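Local coordinates for protein hemoglobin subunit alpha (Isurus oxyrinchus, PDB 3MKB) that probably binds and carries oxygen through its haem, as the alpha subunit of the four-chain haemoglobin of the shortfin mako shark, at residues A70-D73 / A78-M81. Sequence-based numbering, arbitrary orientation.
Sequences AEHD and AHLM
H72 and H79 lay their imidazole rings against each other across the EF corner of the globin fold, where the chain leaves helix 53-70 and turns through the short helix 76-79 toward helix 81-91. This is an offset stack: the planes are 13° from parallel and the ring centroids lie 3.6 Å apart. The overlap is close but not symmetric. ND1 of H79 sits 3.2 Å above the plane of the H72 ring, over its centre, whereas the H72 ring covers the H79 face nearer its rim. H79 has CG anti to its backbone N (chi1 167°), while H72 keeps CG beside the backbone N; with these unlike first torsions the side chains arrive crossed at about a right angle, yet bring their rings nearly parallel.

Tight packing ends with this pair. Only 123 Å² is buried between 70-73 and 78-81, and the stack is itself a surface contact: both histidines are partly exposed, beside exposed E71 and M81. Toward the body of the subunit, A70 and D73 touch L127 of helix 118-135 and I10 of helix 4-19, and L80, in contrast, is buried against I131. The H79 side chain is about 8 Å from the bound haem. Putting an alanine in place of H72 takes the flat cover off one face of the H79 imidazole, and that ring would probably turn more easily. Beside the ring overlap, CB of H72 makes a CH-pi contact over the H79 ring and stands 3.7 Å from H79 CG.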
ATOM      1  N   ALA A  70      -8.173 -16.860  15.992  1.00 37.88           N
ATOM      2  CA  ALA A  70      -8.829 -17.986  15.351  1.00 39.00           C
ATOM      3  C   ALA A  70      -9.913 -18.596  16.283  1.00 39.84           C
ATOM      4  O   ALA A  70     -10.987 -18.986  15.825  1.00 41.27           O
ATOM      5  CB  ALA A  70      -7.812 -19.016  14.993  1.00 38.15           C
ATOM      6  N   GLU A  71      -9.646 -18.619  17.581  1.00 39.56           N
ATOM      7  CA  GLU A  71     -10.646 -19.117  18.559  1.00 41.09           C
ATOM      8  C   GLU A  71     -11.682 -18.018  18.968  1.00 41.21           C
ATOM      9  O   GLU A  71     -12.429 -18.178  19.954  1.00 40.57           O
ATOM     10  CB  GLU A  71      -9.934 -19.673  19.788  1.00 39.13           C
ATOM     11  CG  GLU A  71      -8.745 -20.538  19.411  1.00 40.43           C
ATOM     12  CD  GLU A  71      -7.965 -21.072  20.593  1.00 41.75           C
ATOM     13  OE1 GLU A  71      -7.606 -20.280  21.498  1.00 41.22           O
ATOM     14  OE2 GLU A  71      -7.674 -22.297  20.598  1.00 42.16           O
ATOM     15  N   HIS A  72     -11.694 -16.928  18.196  1.00 41.26           N
ATOM     16  CA  HIS A  72     -12.574 -15.769  18.428  1.00 42.26           C
ATOM     17  C   HIS A  72     -13.180 -15.211  17.130  1.00 42.45           C
ATOM     18  O   HIS A  72     -13.403 -13.991  17.024  1.00 42.43           O
ATOM     19  CB  HIS A  72     -11.783 -14.652  19.132  1.00 41.59           C
ATOM     20  CG  HIS A  72     -11.533 -14.920  20.584  1.00 39.69           C
ATOM     21  ND1 HIS A  72     -12.408 -14.510  21.562  1.00 37.36           N
ATOM     22  CD2 HIS A  72     -10.525 -15.556  21.224  1.00 35.08           C
ATOM     23  CE1 HIS A  72     -11.950 -14.881  22.746  1.00 36.48           C
ATOM     24  NE2 HIS A  72     -10.811 -15.517  22.569  1.00 37.42           N
ATOM     25  N   ASP A  73     -13.510 -16.100  16.189  1.00 43.71           N
ATOM     26  CA  ASP A  73     -13.849 -15.685  14.805  1.00 45.25           C
ATOM     27  C   ASP A  73     -15.039 -14.723  14.690  1.00 45.76           C
ATOM     28  O   ASP A  73     -15.130 -13.962  13.737  1.00 45.98           O
ATOM     29  CB  ASP A  73     -14.099 -16.922  13.922  1.00 45.00           C
ATOM     30  CG  ASP A  73     -12.891 -17.348  13.090  1.00 47.76           C
ATOM     31  OD1 ASP A  73     -11.917 -16.568  12.900  1.00 49.06           O
ATOM     32  OD2 ASP A  73     -12.947 -18.493  12.567  1.00 48.86           O
ATOM     33  N   ALA A  78     -13.962  -7.161  19.817  1.00 43.08           N
ATOM     34  CA  ALA A  78     -13.751  -7.101  21.254  1.00 41.93           C
ATOM     35  C   ALA A  78     -12.492  -7.862  21.682  1.00 40.88           C
ATOM     36  O   ALA A  78     -11.788  -7.422  22.577  1.00 39.28           O
ATOM     37  CB  ALA A  78     -14.989  -7.645  22.006  1.00 42.98           C
ATOM     38  N   HIS A  79     -12.220  -8.996  21.032  1.00 39.79           N
ATOM     39  CA  HIS A  79     -11.125  -9.857  21.450  1.00 39.02           C
ATOM     40  C   HIS A  79      -9.755  -9.202  21.267  1.00 38.09           C
ATOM     41  O   HIS A  79      -8.844  -9.450  22.045  1.00 38.47           O
ATOM     42  CB  HIS A  79     -11.152 -11.197  20.690  1.00 39.08           C
ATOM     43  CG  HIS A  79      -9.888 -11.972  20.845  1.00 39.26           C
ATOM     44  ND1 HIS A  79      -9.510 -12.550  22.038  1.00 39.73           N
ATOM     45  CD2 HIS A  79      -8.860 -12.180  19.986  1.00 39.23           C
ATOM     46  CE1 HIS A  79      -8.321 -13.115  21.900  1.00 37.84           C
ATOM     47  NE2 HIS A  79      -7.907 -12.901  20.661  1.00 36.64           N
ATOM     48  N   LEU A  80      -9.633  -8.406  20.207  1.00 37.29           N
ATOM     49  CA  LEU A  80      -8.380  -7.822  19.786  1.00 37.36           C
ATOM     50  C   LEU A  80      -8.153  -6.396  20.331  1.00 38.77           C
ATOM     51  O   LEU A  80      -7.121  -5.780  20.043  1.00 39.61           O
ATOM     52  CB  LEU A  80      -8.283  -7.865  18.241  1.00 36.98           C
ATOM     53  CG  LEU A  80      -7.996  -9.269  17.669  1.00 34.08           C
ATOM     54  CD1 LEU A  80      -7.924  -9.285  16.115  1.00 32.59           C
ATOM     55  CD2 LEU A  80      -6.696  -9.854  18.277  1.00 36.86           C
ATOM     56  N   MET A  81      -9.072  -5.878  21.135  1.00 39.33           N
ATOM     57  CA  MET A  81      -8.954  -4.474  21.542  1.00 41.93           C
ATOM     58  C   MET A  81      -7.677  -4.203  22.342  1.00 39.46           C
ATOM     59  O   MET A  81      -6.990  -3.190  22.122  1.00 38.60           O
ATOM     60  CB  MET A  81     -10.224  -3.963  22.244  1.00 42.30           C
ATOM     61  CG  MET A  81     -10.033  -2.684  23.066  1.00 44.05           C
ATOM     62  SD  MET A  81     -11.525  -1.709  23.362  1.00 52.20           S
ATOM     63  CE  MET A  81     -12.839  -2.935  23.088  1.00 50.59           C
TER